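Local coordinates for conserved hypothetical protein TM0937 (Thermotoga maritima, PDB 2ESH) that is of unknown function but, as a member of the PadR-like family with a winged-helix fold, probably acts as a DNA-binding transcriptional regulator, at residues 19-29 against 79-90. Numbering follows the deposited sequence. Where two conformers were deposited one is given.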
ATOM      1  N   LEU A  19       0.484  -2.599  -2.903  1.00 37.21           N
ATOM      2  CA  LEU A  19       1.549  -3.463  -3.453  1.00 37.43           C
ATOM      3  C   LEU A  19       1.728  -4.683  -2.590  1.00 37.27           C
ATOM      4  O   LEU A  19       1.768  -5.806  -3.063  1.00 37.80           O
ATOM      5  CB  LEU A  19       2.908  -2.719  -3.581  1.00 38.05           C
ATOM      6  CG  LEU A  19       4.077  -3.314  -4.420  1.00 37.71           C
ATOM      7  CD1 LEU A  19       3.587  -3.685  -5.777  1.00 40.17           C
ATOM      8  CD2 LEU A  19       5.179  -2.285  -4.619  1.00 40.50           C
ATOM      9  N   LEU A  20       1.840  -4.440  -1.304  1.00 36.45           N
ATOM     10  CA  LEU A  20       2.012  -5.491  -0.351  1.00 37.36           C
ATOM     11  C   LEU A  20       0.892  -6.448  -0.375  1.00 35.60           C
ATOM     12  O   LEU A  20       1.146  -7.668  -0.340  1.00 35.97           O
ATOM     13  CB  LEU A  20       2.059  -4.929   1.057  1.00 36.61           C
ATOM     14  CG  LEU A  20       2.748  -5.588   2.222  1.00 40.42           C
ATOM     15  CD1 LEU A  20       1.957  -5.342   3.473  1.00 45.62           C
ATOM     16  CD2 LEU A  20       3.068  -7.013   2.150  1.00 39.72           C
ATOM     17  N   LEU A  21      -0.344  -5.925  -0.349  1.00 33.54           N
ATOM     18  CA  LEU A  21      -1.487  -6.813  -0.248  1.00 33.38           C
ATOM     19  C   LEU A  21      -1.485  -7.685  -1.510  1.00 33.21           C
ATOM     20  O   LEU A  21      -1.680  -8.911  -1.457  1.00 32.93           O
ATOM     21  CB  LEU A  21      -2.793  -5.990  -0.117  1.00 33.66           C
ATOM     22  CG  LEU A  21      -3.215  -5.441   1.272  1.00 33.55           C
ATOM     23  CD1 LEU A  21      -4.494  -4.568   1.123  1.00 34.03           C
ATOM     24  CD2 LEU A  21      -3.392  -6.541   2.285  1.00 33.25           C
ATOM     25  N   VAL A  22      -1.213  -7.058  -2.657  1.00 33.18           N
ATOM     26  CA  VAL A  22      -0.991  -7.891  -3.828  1.00 35.01           C
ATOM     27  C   VAL A  22       0.165  -8.938  -3.756  1.00 36.21           C
ATOM     28  O   VAL A  22      -0.043 -10.050  -4.216  1.00 35.81           O
ATOM     29  CB  VAL A  22      -0.881  -7.124  -5.068  1.00 36.38           C
ATOM     30  CG1 VAL A  22      -0.564  -8.093  -6.188  1.00 34.88           C
ATOM     31  CG2 VAL A  22      -2.196  -6.278  -5.338  1.00 33.34           C
ATOM     32  N   ALA A  23       1.360  -8.563  -3.234  1.00 35.94           N
ATOM     33  CA  ALA A  23       2.450  -9.511  -3.033  1.00 36.47           C
ATOM     34  C   ALA A  23       1.997 -10.694  -2.200  1.00 37.57           C
ATOM     35  O   ALA A  23       2.402 -11.832  -2.429  1.00 39.02           O
ATOM     36  CB  ALA A  23       3.704  -8.842  -2.345  1.00 34.40           C
ATOM     37  N   GLU A  24       1.211 -10.411  -1.176  1.00 37.34           N
ATOM     38  CA  GLU A  24       0.759 -11.445  -0.268  1.00 37.34           C
ATOM     39  C   GLU A  24      -0.222 -12.431  -0.951  1.00 38.41           C
ATOM     40  O   GLU A  24      -0.158 -13.640  -0.730  1.00 37.26           O
ATOM     41  CB  GLU A  24       0.097 -10.728   0.925  1.00 37.95           C
ATOM     42  CG  GLU A  24       1.129 -10.152   1.925  1.00 38.35           C
ATOM     43  CD  GLU A  24       0.496  -9.573   3.197  1.00 43.64           C
ATOM     44  OE1 GLU A  24      -0.626  -9.050   3.119  1.00 46.46           O
ATOM     45  OE2 GLU A  24       1.146  -9.565   4.270  1.00 47.62           O
ATOM     46  N   LYS A  25      -1.134 -11.914  -1.798  1.00 38.76           N
ATOM     47  CA  LYS A  25      -2.038 -12.792  -2.528  1.00 38.54           C
ATOM     48  C   LYS A  25      -2.512 -12.104  -3.799  1.00 38.51           C
ATOM     49  O   LYS A  25      -3.279 -11.152  -3.710  1.00 38.00           O
ATOM     50  CB  LYS A  25      -3.249 -13.144  -1.688  1.00 38.30           C
ATOM     51  CG  LYS A  25      -4.248 -14.125  -2.350  1.00 40.18           C
ATOM     52  CD  LYS A  25      -5.454 -14.484  -1.449  1.00 43.18           C
ATOM     53  CE  LYS A  25      -6.542 -13.334  -1.508  1.00 52.86           C
ATOM     54  NZ  LYS A  25      -7.691 -13.390  -0.455  1.00 51.50           N
ATOM     55  N   PRO A  26      -2.099 -12.620  -4.987  1.00 37.73           N
ATOM     56  CA  PRO A  26      -2.552 -12.002  -6.262  1.00 37.33           C
ATOM     57  C   PRO A  26      -4.105 -11.964  -6.272  1.00 38.84           C
ATOM     58  O   PRO A  26      -4.722 -12.869  -5.705  1.00 36.61           O
ATOM     59  CB  PRO A  26      -2.037 -12.988  -7.290  1.00 38.55           C
ATOM     60  CG  PRO A  26      -0.801 -13.702  -6.519  1.00 35.76           C
ATOM     61  CD  PRO A  26      -1.289 -13.848  -5.186  1.00 35.72           C
ATOM     62  N   SER A  27      -4.712 -10.885  -6.813  1.00 38.58           N
ATOM     63  CA  SER A  27      -6.151 -10.715  -6.717  1.00 38.93           C
ATOM     64  C   SER A  27      -6.686  -9.603  -7.561  1.00 36.76           C
ATOM     65  O   SER A  27      -5.938  -8.902  -8.240  1.00 35.03           O
ATOM     66  CB  SER A  27      -6.596 -10.511  -5.247  1.00 41.98           C
ATOM     67  OG  SER A  27      -8.034 -10.682  -5.101  1.00 45.75           O
ATOM     68  N   HIS A  28      -8.004  -9.452  -7.539  1.00 37.38           N
ATOM     69  CA  HIS A  28      -8.658  -8.381  -8.329  1.00 38.36           C
ATOM     70  C   HIS A  28      -9.010  -7.154  -7.457  1.00 38.82           C
ATOM     71  O   HIS A  28      -9.043  -7.265  -6.278  1.00 39.19           O
ATOM     72  CB  HIS A  28      -9.873  -8.922  -9.062  1.00 37.64           C
ATOM     73  CG  HIS A  28     -10.882  -9.547  -8.153  1.00 41.67           C
ATOM     74  ND1 HIS A  28     -10.825 -10.873  -7.781  1.00 45.36           N
ATOM     75  CD2 HIS A  28     -11.972  -9.023  -7.528  1.00 40.54           C
ATOM     76  CE1 HIS A  28     -11.850 -11.146  -6.984  1.00 46.58           C
ATOM     77  NE2 HIS A  28     -12.540 -10.035  -6.797  1.00 43.31           N
ATOM     78  N   GLY A  29      -9.176  -5.990  -8.075  1.00 39.56           N
ATOM     79  CA  GLY A  29      -9.769  -4.826  -7.501  1.00 41.66           C
ATOM     80  C   GLY A  29     -10.781  -5.019  -6.387  1.00 43.31           C
ATOM     81  O   GLY A  29     -10.549  -4.526  -5.288  1.00 42.14           O
ATOM     82  N   ILE A  79      -6.658 -10.452 -12.576  1.00 36.95           N
ATOM     83  CA  ILE A  79      -5.746 -10.764 -11.415  1.00 36.06           C
ATOM     84  C   ILE A  79      -4.388 -10.037 -11.479  1.00 35.79           C
ATOM     85  O   ILE A  79      -3.617 -10.133 -12.447  1.00 39.02           O
ATOM     86  CB  ILE A  79      -5.535 -12.234 -11.295  1.00 35.64           C
ATOM     87  CG1 ILE A  79      -6.906 -12.987 -11.232  1.00 36.81           C
ATOM     88  CG2 ILE A  79      -4.733 -12.558 -10.005  1.00 37.69           C
ATOM     89  CD1 ILE A  79      -7.874 -12.528 -10.104  1.00 37.15           C
ATOM     90  N   TYR A  80      -4.094  -9.262 -10.453  1.00 36.15           N
ATOM     91  CA  TYR A  80      -2.808  -8.527 -10.313  1.00 34.19           C
ATOM     92  C   TYR A  80      -1.825  -9.365  -9.554  1.00 33.91           C
ATOM     93  O   TYR A  80      -2.193 -10.039  -8.604  1.00 35.40           O
ATOM     94  CB  TYR A  80      -2.995  -7.192  -9.584  1.00 33.39           C
ATOM     95  CG  TYR A  80      -3.814  -6.276 -10.367  1.00 28.65           C
ATOM     96  CD1 TYR A  80      -3.198  -5.288 -11.188  1.00 27.59           C
ATOM     97  CD2 TYR A  80      -5.224  -6.403 -10.379  1.00 28.82           C
ATOM     98  CE1 TYR A  80      -3.952  -4.453 -12.014  1.00 25.16           C
ATOM     99  CE2 TYR A  80      -6.004  -5.575 -11.222  1.00 24.53           C
ATOM    100  CZ  TYR A  80      -5.341  -4.585 -12.025  1.00 29.24           C
ATOM    101  OH  TYR A  80      -6.060  -3.731 -12.845  1.00 30.78           O
ATOM    102  N   ARG A  81      -0.557  -9.300  -9.964  0.50 33.62           N
ATOM    103  CA  ARG A  81       0.514 -10.141  -9.386  0.50 34.15           C
ATOM    104  C   ARG A  81       1.801  -9.302  -9.322  0.50 33.39           C
ATOM    105  O   ARG A  81       2.111  -8.529 -10.261  0.50 33.32           O
ATOM    106  CB  ARG A  81       0.661 -11.422 -10.263  0.50 32.78           C
ATOM    107  CG  ARG A  81       1.872 -12.313 -10.061  0.50 34.51           C
ATOM    108  CD  ARG A  81       1.706 -13.688 -10.821  0.50 34.15           C
ATOM    109  NE  ARG A  81       0.323 -14.231 -10.745  0.50 33.23           N
ATOM    110  CZ  ARG A  81      -0.077 -15.275  -9.995  0.50 35.92           C
ATOM    111  NH1 ARG A  81       0.802 -15.932  -9.190  0.50 34.20           N
ATOM    112  NH2 ARG A  81      -1.370 -15.663 -10.035  0.50 30.65           N
ATOM    113  N   ILE A  82       2.534  -9.394  -8.229  1.00 33.95           N
ATOM    114  CA  ILE A  82       3.813  -8.591  -8.146  1.00 34.30           C
ATOM    115  C   ILE A  82       4.899  -9.124  -9.141  1.00 36.07           C
ATOM    116  O   ILE A  82       5.037 -10.337  -9.312  1.00 34.35           O
ATOM    117  CB  ILE A  82       4.379  -8.420  -6.659  1.00 35.89           C
ATOM    118  CG1 ILE A  82       5.343  -7.198  -6.610  1.00 31.71           C
ATOM    119  CG2 ILE A  82       4.969  -9.756  -6.142  1.00 33.86           C
ATOM    120  CD1 ILE A  82       5.644  -6.665  -5.238  1.00 34.59           C
ATOM    121  N   THR A  83       5.626  -8.205  -9.800  1.00 35.30           N
ATOM    122  CA  THR A  83       6.748  -8.525 -10.589  1.00 34.89           C
ATOM    123  C   THR A  83       8.071  -8.348  -9.744  1.00 36.92           C
ATOM    124  O   THR A  83       8.028  -7.725  -8.713  1.00 35.43           O
ATOM    125  CB  THR A  83       6.835  -7.560 -11.741  1.00 35.95           C
ATOM    126  OG1 THR A  83       7.224  -6.300 -11.196  1.00 33.15           O
ATOM    127  CG2 THR A  83       5.409  -7.485 -12.613  1.00 34.43           C
ATOM    128  N   PRO A  84       9.274  -8.904 -10.226  1.00 37.02           N
ATOM    129  CA  PRO A  84      10.567  -8.724  -9.508  1.00 34.62           C
ATOM    130  C   PRO A  84      10.942  -7.227  -9.378  1.00 34.94           C
ATOM    131  O   PRO A  84      11.595  -6.805  -8.425  1.00 35.01           O
ATOM    132  CB  PRO A  84      11.627  -9.452 -10.416  1.00 33.69           C
ATOM    133  CG  PRO A  84      10.804 -10.409 -11.364  1.00 36.74           C
ATOM    134  CD  PRO A  84       9.394  -9.716 -11.478  1.00 35.76           C
ATOM    135  N   GLN A  85      10.559  -6.426 -10.334  1.00 33.92           N
ATOM    136  CA  GLN A  85      10.688  -4.964 -10.125  1.00 35.80           C
ATOM    137  C   GLN A  85       9.885  -4.357  -8.927  1.00 33.86           C
ATOM    138  O   GLN A  85      10.356  -3.413  -8.273  1.00 32.73           O
ATOM    139  CB  GLN A  85      10.436  -4.161 -11.399  1.00 34.04           C
ATOM    140  CG  GLN A  85      11.460  -4.534 -12.600  1.00 40.02           C
ATOM    141  CD  GLN A  85      12.984  -4.251 -12.266  1.00 49.29           C
ATOM    142  OE1 GLN A  85      13.412  -3.089 -12.301  1.00 47.19           O
ATOM    143  NE2 GLN A  85      13.798  -5.331 -11.959  1.00 47.95           N
ATOM    144  N   GLY A  86       8.705  -4.947  -8.693  1.00 33.23           N
ATOM    145  CA  GLY A  86       7.739  -4.507  -7.781  1.00 32.28           C
ATOM    146  C   GLY A  86       8.257  -4.891  -6.452  1.00 34.44           C
ATOM    147  O   GLY A  86       8.140  -4.119  -5.490  1.00 36.08           O
ATOM    148  N   LYS A  87       8.885  -6.048  -6.385  1.00 33.32           N
ATOM    149  CA  LYS A  87       9.573  -6.415  -5.165  1.00 35.12           C
ATOM    150  C   LYS A  87      10.758  -5.499  -4.795  1.00 33.61           C
ATOM    151  O   LYS A  87      10.957  -5.210  -3.619  1.00 34.55           O
ATOM    152  CB  LYS A  87      10.011  -7.884  -5.158  1.00 35.46           C
ATOM    153  CG  LYS A  87       8.855  -8.824  -5.075  1.00 35.36           C
ATOM    154  CD  LYS A  87       9.412 -10.237  -5.127  1.00 43.22           C
ATOM    155  CE  LYS A  87       8.607 -11.272  -4.284  1.00 51.61           C
ATOM    156  NZ  LYS A  87       9.489 -12.420  -3.654  1.00 49.28           N
ATOM    157  N   LEU A  88      11.481  -5.025  -5.778  1.00 33.33           N
ATOM    158  CA  LEU A  88      12.566  -4.016  -5.566  1.00 33.92           C
ATOM    159  C   LEU A  88      12.016  -2.667  -5.095  1.00 33.24           C
ATOM    160  O   LEU A  88      12.577  -2.004  -4.240  1.00 34.03           O
ATOM    161  CB  LEU A  88      13.450  -3.867  -6.836  1.00 31.82           C
ATOM    162  CG  LEU A  88      14.361  -5.109  -7.126  1.00 35.23           C
ATOM    163  CD1 LEU A  88      14.925  -5.046  -8.513  1.00 30.65           C
ATOM    164  CD2 LEU A  88      15.570  -5.146  -6.107  1.00 30.60           C
ATOM    165  N   TYR A  89      10.863  -2.287  -5.611  1.00 34.68           N
ATOM    166  CA  TYR A  89      10.183  -1.046  -5.186  1.00 34.37           C
ATOM    167  C   TYR A  89       9.736  -1.219  -3.763  1.00 34.63           C
ATOM    168  O   TYR A  89       9.932  -0.309  -2.888  1.00 34.76           O
ATOM    169  CB  TYR A  89       9.033  -0.759  -6.101  1.00 34.54           C
ATOM    170  CG  TYR A  89       8.282   0.501  -5.849  1.00 35.62           C
ATOM    171  CD1 TYR A  89       8.767   1.740  -6.311  1.00 37.96           C
ATOM    172  CD2 TYR A  89       7.064   0.469  -5.230  1.00 36.64           C
ATOM    173  CE1 TYR A  89       8.026   2.902  -6.158  1.00 41.40           C
ATOM    174  CE2 TYR A  89       6.304   1.644  -5.066  1.00 39.44           C
ATOM    175  CZ  TYR A  89       6.772   2.824  -5.545  1.00 39.33           C
ATOM    176  OH  TYR A  89       6.042   3.921  -5.361  1.00 41.36           O
ATOM    177  N   LEU A  90       9.299  -2.429  -3.468  1.00 34.25           N
ATOM    178  CA  LEU A  90       8.947  -2.768  -2.092  1.00 35.02           C
ATOM    179  C   LEU A  90      10.051  -2.704  -1.045  1.00 35.50           C
ATOM    180  O   LEU A  90       9.783  -2.327   0.130  1.00 36.65           O
ATOM    181  CB  LEU A  90       8.306  -4.164  -2.044  1.00 35.14           C
ATOM    182  CG  LEU A  90       7.140  -4.476  -1.081  1.00 36.85           C
ATOM    183  CD1 LEU A  90       6.030  -3.431  -0.930  1.00 35.64           C
ATOM    184  CD2 LEU A  90       6.527  -5.795  -1.413  1.00 35.53           C
TER
HETATM  185  O   HOH W   1       1.718 -10.915  -6.299  1.00 32.75           O
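Ser27 and Tyr80 form a single antiparallel bridge, a hydrogen-bonded pair joined by two backbone bonds. Tyr80 N gives a nearly straight bond to Ser27 O (2.9 Å, 174° at the hydrogen). The return bond from Ser27 N reaches Tyr80 O at 3.2 Å and is longer and more bent. Nearer the helix, a water accepts from Ile82 N and donates to Val22 O in the last turns of helix 8-24, linking it to the strand.

In the winged-helix fold expected of PadR-like regulators, strands 65-70 and 77-82 make the wing, and Ser27 pairs with the edge of 77-82 that faces away from 65-70. Helix 19-24 runs almost perpendicular to strand 79-82, their axes 7.0 Å apart at closest approach.

Apolar packing fills the angle between this helix, the strand and helix 84-90. Leu19 does most of it: with CG anti to the backbone N (chi1 -166°), its CD1 meets Ile82 CD1 at 3.7 Å, the two side chains crossing at about a right angle, while Leu19 CD2 abuts the edge of the Tyr89 ring, 3.4 Å from Tyr89 CD2. Leu90 CD1 lies against the same leucine, and Ile82 CG2 rests on Ala23. Val22 CG1 packs against the strand backbone, 3.5 Å from Tyr80 O, and its side chain also touches Leu56 and Leu65.

Past the helix, in one of the two conformers of Arg81, Pro26 CG lies off-centre over one face of the guanidinium, 3.8 Å from Arg81 NH1. Ile79 CG2 covers the Pro26-Ser27 peptide, and Ile79 CD1 comes to the edge of the His28 imidazole.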